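Local coordinates for protein urea carboxylase (PDB 3OEP) that is of uncertain function, being a KipI-KipA homologue once wrongly taken for an allophanate hydrolase, with ATP binding and hydrolase activity only tentatively assigned, at residues A[87-92]-A[102-107]; A[131-136]-A[169-174]; A[146-151]-A[175-180]; A[155-160]-A[195-200]. All blocks are in the same frame, centred on the assembly; numbering follows the deposited sequence.

Following the chain from the N terminus, interaction 1 (87-92 with 102-107) comes first and closes a short loop of nine residues, folding helix 89-96 against helix 100-108 before any other contact opens. The remaining three cross one another: 131-136 opens interaction 2, then 146-151 and 155-160 open interactions 3 and 4, and the partners 169-174, 175-180 and 195-200 follow in the same order. Interactions 2 and 3 reach neighbouring strands of one sheet, 169-174 and 149-153 respectively, while interaction 4 joins 156-159 to 194-199 within that sheet, whose first and last strands also pair. H107, from interaction 1, links the helices to it through T157 and F197.

Interaction 1 of 4, residues A[87-92]-A[102-107]; sequences EDLPEV and AVKALH
K104 NZ is held by two carboxylates, in salt bridges to E101 OE2 and to E199 OE2, while the aliphatic part of the same side chain runs past L89. The lysine chain is nearly fully extended beyond CB, and K104 CE lies 4.4 Å from L89 CD2, a loose van der Waals touch. The main touching pair is L89 with V103: L89 CD1 and V103 CG1 are only 3.3 Å apart, closer than two methyl carbons normally come, and L89 CD1 also reaches V103 CB at 3.9 Å. The two side chains lie alongside one another, running in opposing directions. L89 has CG anti to its backbone N (chi1 -174°), which brings CD1 to V103 although its CB does not point there directly. V92, one turn further on, adds a looser touch, V92 CG1 to V103 CG1 at 4.5 Å. These residues pack two short consecutive helices, 89-96 and 100-108, joined by a link of three residues, and the approach of the backbones is closest at L89 and V103, whose CA atoms are 7.8 Å apart. No hydrogen bond crosses between the segments. The first turn of helix 89-96 is marked by V92 N to D88 O, at 2.8 Å, and the buried D88 carboxylate is bound by L170 N and R142 at OD2 and by K138 at OD1.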
loop_
_atom_site.group_PDB
_atom_site.type_symbol
_atom_site.label_atom_id
_atom_site.label_comp_id
_atom_site.label_asym_id
_atom_site.label_seq_id
_atom_site.Cartn_x
_atom_site.Cartn_y
_atom_site.Cartn_z
ATOM N N GLU A 87 -16.801 -20.982 9.324
ATOM C CA GLU A 87 -17.861 -21.337 8.379
ATOM C C GLU A 87 -17.490 -22.546 7.512
ATOM O O GLU A 87 -18.371 -23.265 7.062
ATOM C CB GLU A 87 -18.186 -20.131 7.486
ATOM C CG GLU A 87 -19.409 -20.293 6.585
ATOM C CD GLU A 87 -19.704 -19.045 5.762
ATOM O OE1 GLU A 87 -19.589 -17.924 6.302
ATOM O OE2 GLU A 87 -20.049 -19.185 4.568
ATOM N N ASP A 88 -16.194 -22.764 7.289
ATOM C CA ASP A 88 -15.715 -23.863 6.440
ATOM C C ASP A 88 -15.292 -25.118 7.210
ATOM O O ASP A 88 -14.878 -26.108 6.600
ATOM C CB ASP A 88 -14.533 -23.388 5.591
ATOM C CG ASP A 88 -14.904 -22.261 4.652
ATOM O OD1 ASP A 88 -16.012 -22.312 4.062
ATOM O OD2 ASP A 88 -14.088 -21.323 4.494
ATOM N N LEU A 89 -15.398 -25.095 8.533
ATOM C CA LEU A 89 -14.891 -26.201 9.341
ATOM C C LEU A 89 -15.529 -27.545 8.945
ATOM O O LEU A 89 -14.808 -28.534 8.739
ATOM C CB LEU A 89 -15.036 -25.891 10.842
ATOM C CG LEU A 89 -14.441 -26.865 11.856
ATOM C CD1 LEU A 89 -12.971 -27.074 11.608
ATOM C CD2 LEU A 89 -14.670 -26.339 13.273
ATOM N N PRO A 90 -16.868 -27.589 8.793
ATOM C CA PRO A 90 -17.467 -28.863 8.369
ATOM C C PRO A 90 -16.987 -29.364 7.000
ATOM O O PRO A 90 -16.744 -30.561 6.841
ATOM C CB PRO A 90 -18.968 -28.554 8.342
ATOM C CG PRO A 90 -19.140 -27.441 9.302
ATOM C CD PRO A 90 -17.902 -26.605 9.167
ATOM N N GLU A 91 -16.849 -28.458 6.034
ATOM C CA GLU A 91 -16.384 -28.818 4.690
ATOM C C GLU A 91 -14.921 -29.260 4.685
ATOM O O GLU A 91 -14.553 -30.211 3.988
ATOM C CB GLU A 91 -16.551 -27.639 3.733
ATOM C CG GLU A 91 -16.199 -27.960 2.290
ATOM C CD GLU A 91 -16.157 -26.728 1.415
ATOM O OE1 GLU A 91 -17.153 -25.972 1.408
ATOM O OE2 GLU A 91 -15.128 -26.520 0.735
ATOM N N VAL A 92 -14.082 -28.550 5.435
ATOM C CA VAL A 92 -12.683 -28.950 5.581
ATOM C C VAL A 92 -12.593 -30.376 6.147
ATOM O O VAL A 92 -11.884 -31.226 5.602
ATOM C CB VAL A 92 -11.915 -27.957 6.480
ATOM C CG1 VAL A 92 -10.523 -28.475 6.819
ATOM C CG2 VAL A 92 -11.831 -26.597 5.805
ATOM N N ALA A 102 -10.953 -33.664 15.202
ATOM C CA ALA A 102 -9.646 -33.997 14.641
ATOM C C ALA A 102 -9.045 -32.793 13.921
ATOM O O ALA A 102 -7.850 -32.547 14.035
ATOM C CB ALA A 102 -9.749 -35.191 13.695
ATOM N N VAL A 103 -9.874 -32.054 13.181
ATOM C CA VAL A 103 -9.420 -30.816 12.540
ATOM C C VAL A 103 -8.898 -29.811 13.570
ATOM O O VAL A 103 -7.810 -29.250 13.415
ATOM C CB VAL A 103 -10.530 -30.146 11.705
ATOM C CG1 VAL A 103 -10.093 -28.742 11.265
ATOM C CG2 VAL A 103 -10.869 -31.006 10.503
ATOM N N LYS A 104 -9.680 -29.580 14.619
ATOM C CA LYS A 104 -9.269 -28.659 15.678
ATOM C C LYS A 104 -7.951 -29.076 16.316
ATOM O O LYS A 104 -7.066 -28.247 16.536
ATOM C CB LYS A 104 -10.328 -28.585 16.768
ATOM C CG LYS A 104 -11.659 -28.007 16.353
ATOM C CD LYS A 104 -12.535 -27.935 17.603
ATOM C CE LYS A 104 -14.006 -27.905 17.319
ATOM N NZ LYS A 104 -14.712 -27.961 18.627
ATOM N N ALA A 105 -7.819 -30.358 16.620
ATOM C CA ALA A 105 -6.605 -30.862 17.257
ATOM C C ALA A 105 -5.383 -30.718 16.352
ATOM O O ALA A 105 -4.314 -30.284 16.805
ATOM C CB ALA A 105 -6.792 -32.313 17.690
ATOM N N LEU A 106 -5.540 -31.063 15.075
ATOM C CA LEU A 106 -4.458 -30.903 14.098
ATOM C C LEU A 106 -4.033 -29.448 13.975
ATOM O O LEU A 106 -2.841 -29.148 13.916
ATOM C CB LEU A 106 -4.863 -31.450 12.721
ATOM C CG LEU A 106 -4.830 -32.974 12.572
ATOM C CD1 LEU A 106 -5.605 -33.420 11.334
ATOM C CD2 LEU A 106 -3.399 -33.503 12.518
ATOM N N HIS A 107 -5.000 -28.538 13.946
ATOM C CA HIS A 107 -4.670 -27.122 13.827
ATOM C C HIS A 107 -3.842 -26.607 15.009
ATOM O O HIS A 107 -2.938 -25.799 14.823
ATOM C CB HIS A 107 -5.910 -26.248 13.647
ATOM C CG HIS A 107 -5.575 -24.839 13.279
ATOM N ND1 HIS A 107 -5.690 -23.782 14.159
ATOM C CD2 HIS A 107 -5.042 -24.325 12.144
ATOM C CE1 HIS A 107 -5.282 -22.673 13.564
ATOM N NE2 HIS A 107 -4.878 -22.978 12.343
#

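Interaction 2 of 4, residues A[131-136]-A[169-174]; sequences PALRLP and NLLGTS
The amide of N169 and the carbonyl of P136 are joined twice, once directly and once through a water, in a closed ring. N169 ND2 donates to P136 O at 3.0 Å in an almost straight bond (176° at the hydrogen). The acceptor lies in the amide plane, yet the donor stands well above the carbonyl plane, 49° out of it. The water donates to P136 O at 2.7 Å and also to N169 OD1, again at 2.7 Å, so both polar atoms of the side chain take part. ND2 has a further partner in V152 O, which would fix the amide's rotation. L135 comes at this amide from the opposite direction: L135 CD2 is 3.3 Å from N169 ND2, with CG in the crowded position between backbone N and carbonyl carbon (chi1 89°). Two residues along strand 169-174, L171 CD1 meets L133 CD2 at 4.4 Å. That strand carries a classic beta bulge, with L171 and G172 both set against V150. Segment 131-136, a 3-10 turn then loop, lies beside it, with V92 of helix 89-96 touching L133, N169 and L171, H107 of helix 100-108 against L133 and L171, and V152 of strand 149-153 touching L135.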
loop_
_atom_site.group_PDB
_atom_site.type_symbol
_atom_site.label_atom_id
_atom_site.label_comp_id
_atom_site.label_asym_id
_atom_site.label_seq_id
_atom_site.Cartn_x
_atom_site.Cartn_y
_atom_site.Cartn_z
ATOM N N PRO A 131 0.406 -32.270 7.827
ATOM C CA PRO A 131 0.039 -32.861 6.538
ATOM C C PRO A 131 -1.442 -33.228 6.383
ATOM O O PRO A 131 -2.038 -32.933 5.345
ATOM C CB PRO A 131 0.915 -34.112 6.479
ATOM C CG PRO A 131 2.146 -33.715 7.227
ATOM C CD PRO A 131 1.660 -32.848 8.352
ATOM N N ALA A 132 -2.029 -33.833 7.412
ATOM C CA ALA A 132 -3.428 -34.270 7.364
ATOM C C ALA A 132 -4.433 -33.127 7.231
ATOM O O ALA A 132 -5.569 -33.363 6.835
ATOM C CB ALA A 132 -3.765 -35.119 8.597
ATOM N N LEU A 133 -4.016 -31.901 7.558
ATOM C CA LEU A 133 -4.901 -30.732 7.508
ATOM C C LEU A 133 -4.659 -29.854 6.273
ATOM O O LEU A 133 -5.284 -28.810 6.114
ATOM C CB LEU A 133 -4.753 -29.918 8.800
ATOM C CG LEU A 133 -5.659 -28.704 9.018
ATOM C CD1 LEU A 133 -7.136 -29.034 8.785
ATOM C CD2 LEU A 133 -5.446 -28.130 10.424
ATOM N N ARG A 134 -3.785 -30.296 5.371
ATOM C CA ARG A 134 -3.467 -29.494 4.186
ATOM C C ARG A 134 -4.513 -29.654 3.089
ATOM O O ARG A 134 -4.748 -30.757 2.596
ATOM C CB ARG A 134 -2.081 -29.857 3.654
ATOM C CG ARG A 134 -0.996 -29.540 4.649
ATOM C CD ARG A 134 0.389 -29.837 4.124
ATOM N NE ARG A 134 1.364 -29.761 5.205
ATOM C CZ ARG A 134 2.639 -30.114 5.110
ATOM N NH1 ARG A 134 3.133 -30.569 3.957
ATOM N NH2 ARG A 134 3.427 -30.010 6.176
ATOM N N LEU A 135 -5.139 -28.547 2.704
ATOM C CA LEU A 135 -6.049 -28.577 1.570
ATOM C C LEU A 135 -6.037 -27.248 0.828
ATOM O O LEU A 135 -5.738 -26.207 1.420
ATOM C CB LEU A 135 -7.465 -28.971 1.999
ATOM C CG LEU A 135 -8.442 -27.894 2.436
ATOM C CD1 LEU A 135 -9.847 -28.479 2.652
ATOM C CD2 LEU A 135 -7.920 -27.227 3.701
ATOM N N PRO A 136 -6.355 -27.284 -0.475
ATOM C CA PRO A 136 -6.246 -26.081 -1.285
ATOM C C PRO A 136 -7.227 -24.989 -0.882
ATOM O O PRO A 136 -8.275 -25.260 -0.286
ATOM C CB PRO A 136 -6.560 -26.576 -2.708
ATOM C CG PRO A 136 -6.371 -28.022 -2.680
ATOM C CD PRO A 136 -6.691 -28.465 -1.292
ATOM N N ASN A 169 -9.488 -21.335 3.790
ATOM C CA ASN A 169 -10.538 -22.119 4.429
ATOM C C ASN A 169 -10.679 -21.692 5.887
ATOM O O ASN A 169 -9.743 -21.842 6.674
ATOM C CB ASN A 169 -10.205 -23.607 4.339
ATOM C CG ASN A 169 -10.076 -24.091 2.906
ATOM O OD1 ASN A 169 -11.076 -24.246 2.203
ATOM N ND2 ASN A 169 -8.836 -24.337 2.462
ATOM N N LEU A 170 -11.847 -21.159 6.235
ATOM C CA LEU A 170 -12.061 -20.525 7.541
ATOM C C LEU A 170 -12.418 -21.550 8.615
ATOM O O LEU A 170 -13.473 -22.192 8.550
ATOM C CB LEU A 170 -13.164 -19.467 7.451
ATOM C CG LEU A 170 -13.048 -18.439 6.326
ATOM C CD1 LEU A 170 -14.167 -17.394 6.469
ATOM C CD2 LEU A 170 -11.680 -17.769 6.303
ATOM N N LEU A 171 -11.528 -21.697 9.592
ATOM C CA LEU A 171 -11.681 -22.677 10.666
ATOM C C LEU A 171 -12.203 -22.081 11.973
ATOM O O LEU A 171 -12.817 -22.785 12.772
ATOM C CB LEU A 171 -10.342 -23.353 10.962
ATOM C CG LEU A 171 -9.655 -24.086 9.821
ATOM C CD1 LEU A 171 -8.506 -24.922 10.368
ATOM C CD2 LEU A 171 -10.666 -24.956 9.066
ATOM N N GLY A 172 -11.944 -20.802 12.207
ATOM C CA GLY A 172 -12.370 -20.189 13.449
ATOM C C GLY A 172 -12.119 -18.705 13.536
ATOM O O GLY A 172 -11.886 -18.033 12.523
ATOM N N THR A 173 -12.175 -18.210 14.769
ATOM C CA THR A 173 -12.086 -16.793 15.077
ATOM C C THR A 173 -11.042 -16.582 16.169
ATOM O O THR A 173 -11.134 -17.182 17.236
ATOM C CB THR A 173 -13.433 -16.278 15.608
ATOM O OG1 THR A 173 -14.468 -16.556 14.656
ATOM C CG2 THR A 173 -13.372 -14.777 15.883
ATOM N N SER A 174 -10.062 -15.723 15.914
ATOM C CA SER A 174 -9.071 -15.387 16.931
ATOM C C SER A 174 -9.731 -14.534 18.009
ATOM O O SER A 174 -10.500 -13.622 17.700
ATOM C CB SER A 174 -7.895 -14.630 16.319
ATOM O OG SER A 174 -6.972 -14.214 17.317
HETATM O O HOH W 1 -10.992 -25.052 -0.393
#

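Interaction 3 of 4, residues A[146-151]-A[175-180]; sequences PAHAVA and LVAVYD
The imidazole of H148 meets the methyl group of A177 obliquely. H148 CE1 is 3.7 Å from A177 CB and 3.8 Å from A177 CA, so the ring corner carries the contact. On one face of the ring, toward its rim, A147 CB sits 3.8 Å above the plane. At the edge, in the plane of the ring, a water lies 2.8 Å from H148 ND1, and this water ties the histidine to the other segment: it accepts from V178 N at 2.9 Å and donates to V176 O at 3.1 Å. The other ring nitrogen, H148 NE2, is hydrogen-bonded to P206 O, and with a partner on each ring nitrogen the rotation of the ring is restrained. The torsion that aims it holds CG beside the backbone N and anti to the carbonyl carbon (chi1 -44°). H148 has a positive phi of 79°, as expected at position i+2 of a type II turn, and the closing bond from A149 N to P146 O is weak at 3.3 Å. H148 O accepts from S174 N, at the C-terminal end of strand 169-174. What results is a type II beta turn from P146 to A149, running straight into strand 149-153 of a domain whose family belongs to the cyclophilin-like clan.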
loop_
_atom_site.group_PDB
_atom_site.type_symbol
_atom_site.label_atom_id
_atom_site.label_comp_id
_atom_site.label_asym_id
_atom_site.label_seq_id
_atom_site.Cartn_x
_atom_site.Cartn_y
_atom_site.Cartn_z
ATOM N N PRO A 146 -14.417 -12.089 7.555
ATOM C CA PRO A 146 -14.478 -11.186 8.707
ATOM C C PRO A 146 -13.126 -10.986 9.392
ATOM O O PRO A 146 -12.258 -11.856 9.314
ATOM C CB PRO A 146 -15.473 -11.882 9.647
ATOM C CG PRO A 146 -15.464 -13.305 9.243
ATOM C CD PRO A 146 -15.160 -13.342 7.784
ATOM N N ALA A 147 -12.955 -9.843 10.058
ATOM C CA ALA A 147 -11.787 -9.610 10.894
ATOM C C ALA A 147 -11.673 -10.738 11.906
ATOM O O ALA A 147 -12.690 -11.221 12.420
ATOM C CB ALA A 147 -11.899 -8.269 11.617
ATOM N N HIS A 148 -10.430 -11.146 12.156
ATOM C CA HIS A 148 -10.052 -12.154 13.160
ATOM C C HIS A 148 -10.288 -13.598 12.729
ATOM O O HIS A 148 -10.073 -14.523 13.521
ATOM C CB HIS A 148 -10.696 -11.873 14.520
ATOM C CG HIS A 148 -10.637 -10.434 14.917
ATOM N ND1 HIS A 148 -9.452 -9.734 14.992
ATOM C CD2 HIS A 148 -11.618 -9.549 15.211
ATOM C CE1 HIS A 148 -9.706 -8.486 15.341
ATOM N NE2 HIS A 148 -11.012 -8.349 15.487
ATOM N N ALA A 149 -10.682 -13.798 11.475
ATOM C CA ALA A 149 -10.846 -15.144 10.934
ATOM C C ALA A 149 -9.504 -15.874 10.911
ATOM O O ALA A 149 -8.482 -15.315 10.508
ATOM C CB ALA A 149 -11.455 -15.093 9.528
ATOM N N VAL A 150 -9.523 -17.113 11.387
ATOM C CA VAL A 150 -8.372 -18.010 11.370
ATOM C C VAL A 150 -8.609 -19.029 10.251
ATOM O O VAL A 150 -9.659 -19.682 10.205
ATOM C CB VAL A 150 -8.221 -18.733 12.719
ATOM C CG1 VAL A 150 -7.144 -19.823 12.644
ATOM C CG2 VAL A 150 -7.910 -17.725 13.842
ATOM N N ALA A 151 -7.626 -19.184 9.367
ATOM C CA ALA A 151 -7.838 -19.892 8.105
ATOM C C ALA A 151 -6.647 -20.728 7.681
ATOM O O ALA A 151 -5.521 -20.481 8.121
ATOM C CB ALA A 151 -8.190 -18.889 7.004
ATOM N N LEU A 175 -9.430 -14.838 19.270
ATOM C CA LEU A 175 -10.011 -14.105 20.391
ATOM C C LEU A 175 -9.086 -12.976 20.864
ATOM O O LEU A 175 -9.361 -12.310 21.876
ATOM C CB LEU A 175 -10.385 -15.062 21.522
ATOM C CG LEU A 175 -11.327 -16.185 21.069
ATOM C CD1 LEU A 175 -11.718 -17.059 22.255
ATOM C CD2 LEU A 175 -12.568 -15.631 20.370
ATOM N N VAL A 176 -8.000 -12.776 20.117
ATOM C CA VAL A 176 -7.134 -11.609 20.270
ATOM C C VAL A 176 -6.984 -10.920 18.913
ATOM O O VAL A 176 -6.942 -11.581 17.869
ATOM C CB VAL A 176 -5.739 -11.980 20.827
ATOM C CG1 VAL A 176 -5.853 -12.484 22.262
ATOM C CG2 VAL A 176 -5.050 -13.019 19.944
ATOM N N ALA A 177 -6.924 -9.591 18.928
ATOM C CA ALA A 177 -6.725 -8.815 17.711
ATOM C C ALA A 177 -5.231 -8.773 17.409
ATOM O O ALA A 177 -4.438 -8.273 18.212
ATOM C CB ALA A 177 -7.286 -7.393 17.878
ATOM N N VAL A 178 -4.835 -9.313 16.262
ATOM C CA VAL A 178 -3.415 -9.333 15.901
ATOM C C VAL A 178 -2.918 -7.938 15.478
ATOM O O VAL A 178 -1.720 -7.658 15.534
ATOM C CB VAL A 178 -3.105 -10.411 14.831
ATOM C CG1 VAL A 178 -3.483 -11.802 15.361
ATOM C CG2 VAL A 178 -3.822 -10.121 13.515
ATOM N N TYR A 179 -3.849 -7.055 15.113
ATOM C CA TYR A 179 -3.517 -5.706 14.666
ATOM C C TYR A 179 -4.473 -4.680 15.266
ATOM O O TYR A 179 -5.686 -4.809 15.134
ATOM C CB TYR A 179 -3.570 -5.643 13.141
ATOM C CG TYR A 179 -3.440 -4.247 12.576
ATOM C CD1 TYR A 179 -2.281 -3.506 12.769
ATOM C CD2 TYR A 179 -4.473 -3.671 11.848
ATOM C CE1 TYR A 179 -2.158 -2.215 12.262
ATOM C CE2 TYR A 179 -4.357 -2.389 11.326
ATOM C CZ TYR A 179 -3.197 -1.667 11.537
ATOM O OH TYR A 179 -3.074 -0.396 11.021
ATOM N N ASP A 180 -3.925 -3.668 15.929
ATOM C CA ASP A 180 -4.737 -2.583 16.496
ATOM C C ASP A 180 -3.904 -1.311 16.533
ATOM O O ASP A 180 -3.042 -1.168 17.392
ATOM C CB ASP A 180 -5.210 -2.931 17.911
ATOM C CG ASP A 180 -6.080 -1.833 18.538
ATOM O OD1 ASP A 180 -6.226 -0.742 17.949
ATOM O OD2 ASP A 180 -6.623 -2.072 19.636
HETATM O O HOH W 2 -6.856 -10.836 14.896
#

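Interaction 4 of 4, residues A[155-160]-A[195-200]; sequences VQTGIY and VRFLEA
The phenyl ring of F197 is met obliquely by two side chains of strand 156-159, T157 and I159. They come to different corners of its outer end: T157 CG2 lies 3.9 Å from F197 CE2, while I159 CD1 lies 3.9 Å from F197 CE1 and 4.1 Å from F197 CZ. Two further rings meet it from outside these segments, H107 with planes at about 45° and Y112 at about 80°. Both T157 and I159 approach the phenylalanine from the direction opposite to its own. In I159 the chain carries on outward beyond CG1, which sends CD1 to the ring, and this is the apolar pair of the contact. In T157 the hydroxyl takes the place anti to the backbone N (chi1 -173°), turning CG2 to the phenylalanine. That hydroxyl is gripped separately: T157 OG1 is hydrogen-bonded to A151 O and to H107 NE2. A buried polar atom is thereby satisfied next to an aromatic surface, and the two bonds hold the methyl in place. No hydrogen bond joins the segments, and their CA atoms come no nearer than 10.6 Å, at T157 and F197, so the strands meet through side chains alone. Strands 156-159 and 194-199 are not neighbours in the seven-stranded sheet; F197 bridges them across the interior of a domain that is probably cyclophilin-like. Around them, F197 also packs on I80 and V82 of strand 77-83, on L126 of strand 124-127 and on V150 of strand 149-153, with helix 100-108 contributing H107.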
loop_
_atom_site.group_PDB
_atom_site.type_symbol
_atom_site.label_atom_id
_atom_site.label_comp_id
_atom_site.label_asym_id
_atom_site.label_seq_id
_atom_site.Cartn_x
_atom_site.Cartn_y
_atom_site.Cartn_z
ATOM N N VAL A 155 -0.019 -25.752 3.240
ATOM C CA VAL A 155 0.881 -25.818 4.398
ATOM C C VAL A 155 0.796 -24.581 5.311
ATOM O O VAL A 155 1.467 -24.523 6.346
ATOM C CB VAL A 155 2.348 -26.030 3.925
ATOM C CG1 VAL A 155 2.907 -24.752 3.320
ATOM C CG2 VAL A 155 3.236 -26.539 5.064
ATOM N N GLN A 156 -0.029 -23.602 4.940
ATOM C CA GLN A 156 -0.083 -22.338 5.671
ATOM C C GLN A 156 -1.372 -22.124 6.449
ATOM O O GLN A 156 -2.445 -22.588 6.058
ATOM C CB GLN A 156 0.097 -21.169 4.710
ATOM C CG GLN A 156 1.411 -21.183 3.967
ATOM C CD GLN A 156 1.641 -19.887 3.235
ATOM O OE1 GLN A 156 2.324 -19.006 3.740
ATOM N NE2 GLN A 156 1.037 -19.745 2.059
ATOM N N THR A 157 -1.250 -21.408 7.562
ATOM C CA THR A 157 -2.407 -20.909 8.280
ATOM C C THR A 157 -2.196 -19.414 8.501
ATOM O O THR A 157 -1.068 -18.921 8.471
ATOM C CB THR A 157 -2.661 -21.695 9.602
ATOM O OG1 THR A 157 -3.899 -21.273 10.199
ATOM C CG2 THR A 157 -1.527 -21.508 10.598
ATOM N N GLY A 158 -3.285 -18.685 8.678
ATOM C CA GLY A 158 -3.201 -17.243 8.815
ATOM C C GLY A 158 -4.345 -16.678 9.623
ATOM O O GLY A 158 -5.324 -17.377 9.913
ATOM N N ILE A 159 -4.200 -15.413 10.006
ATOM C CA ILE A 159 -5.224 -14.707 10.767
ATOM C C ILE A 159 -5.512 -13.394 10.051
ATOM O O ILE A 159 -4.618 -12.571 9.896
ATOM C CB ILE A 159 -4.775 -14.403 12.208
ATOM C CG1 ILE A 159 -4.296 -15.681 12.913
ATOM C CG2 ILE A 159 -5.929 -13.746 12.981
ATOM C CD1 ILE A 159 -3.572 -15.442 14.213
ATOM N N TYR A 160 -6.745 -13.221 9.586
ATOM C CA TYR A 160 -7.158 -11.976 8.922
ATOM C C TYR A 160 -7.305 -10.895 10.002
ATOM O O TYR A 160 -8.171 -11.010 10.858
ATOM C CB TYR A 160 -8.486 -12.179 8.174
ATOM C CG TYR A 160 -8.399 -13.051 6.942
ATOM C CD1 TYR A 160 -8.417 -12.496 5.666
ATOM C CD2 TYR A 160 -8.306 -14.440 7.042
ATOM C CE1 TYR A 160 -8.336 -13.292 4.526
ATOM C CE2 TYR A 160 -8.223 -15.248 5.905
ATOM C CZ TYR A 160 -8.234 -14.666 4.649
ATOM O OH TYR A 160 -8.155 -15.452 3.520
ATOM N N VAL A 195 4.264 -19.266 17.132
ATOM C CA VAL A 195 2.861 -19.091 17.453
ATOM C C VAL A 195 2.225 -20.432 17.769
ATOM O O VAL A 195 2.482 -21.426 17.087
ATOM C CB VAL A 195 2.103 -18.463 16.268
ATOM C CG1 VAL A 195 0.599 -18.437 16.534
ATOM C CG2 VAL A 195 2.634 -17.058 15.975
ATOM N N ARG A 196 1.406 -20.456 18.814
ATOM C CA ARG A 196 0.597 -21.626 19.147
ATOM C C ARG A 196 -0.861 -21.209 19.253
ATOM O O ARG A 196 -1.168 -20.175 19.852
ATOM C CB ARG A 196 1.057 -22.269 20.458
ATOM C CG ARG A 196 2.278 -23.163 20.308
ATOM C CD ARG A 196 2.388 -24.191 21.420
ATOM N NE ARG A 196 1.214 -25.054 21.518
ATOM C CZ ARG A 196 0.993 -26.115 20.749
ATOM N NH1 ARG A 196 1.857 -26.448 19.799
ATOM N NH2 ARG A 196 -0.102 -26.840 20.926
ATOM N N PHE A 197 -1.746 -22.005 18.661
ATOM C CA PHE A 197 -3.176 -21.805 18.770
ATOM C C PHE A 197 -3.715 -22.671 19.897
ATOM O O PHE A 197 -3.217 -23.775 20.143
ATOM C CB PHE A 197 -3.876 -22.190 17.468
ATOM C CG PHE A 197 -3.592 -21.259 16.321
ATOM C CD1 PHE A 197 -4.315 -20.099 16.158
ATOM C CD2 PHE A 197 -2.614 -21.563 15.392
ATOM C CE1 PHE A 197 -4.067 -19.246 15.088
ATOM C CE2 PHE A 197 -2.354 -20.708 14.324
ATOM C CZ PHE A 197 -3.085 -19.555 14.180
ATOM N N LEU A 198 -4.737 -22.169 20.578
ATOM C CA LEU A 198 -5.360 -22.894 21.675
ATOM C C LEU A 198 -6.861 -22.663 21.668
ATOM O O LEU A 198 -7.306 -21.522 21.660
ATOM C CB LEU A 198 -4.769 -22.415 22.995
ATOM C CG LEU A 198 -5.299 -23.087 24.256
ATOM C CD1 LEU A 198 -4.936 -24.567 24.267
ATOM C CD2 LEU A 198 -4.739 -22.371 25.473
ATOM N N GLU A 199 -7.643 -23.742 21.678
ATOM C CA GLU A 199 -9.093 -23.611 21.676
ATOM C C GLU A 199 -9.526 -22.911 22.962
ATOM O O GLU A 199 -9.057 -23.244 24.057
ATOM C CB GLU A 199 -9.792 -24.970 21.552
ATOM C CG GLU A 199 -11.314 -24.838 21.431
ATOM C CD GLU A 199 -12.011 -26.152 21.116
ATOM O OE1 GLU A 199 -11.492 -27.217 21.499
ATOM O OE2 GLU A 199 -13.092 -26.111 20.490
ATOM N N ALA A 200 -10.421 -21.941 22.817
ATOM C CA ALA A 200 -10.885 -21.146 23.943
ATOM C C ALA A 200 -12.262 -20.569 23.675
ATOM O O ALA A 200 -12.701 -20.463 22.523
ATOM C CB ALA A 200 -9.894 -20.008 24.222
#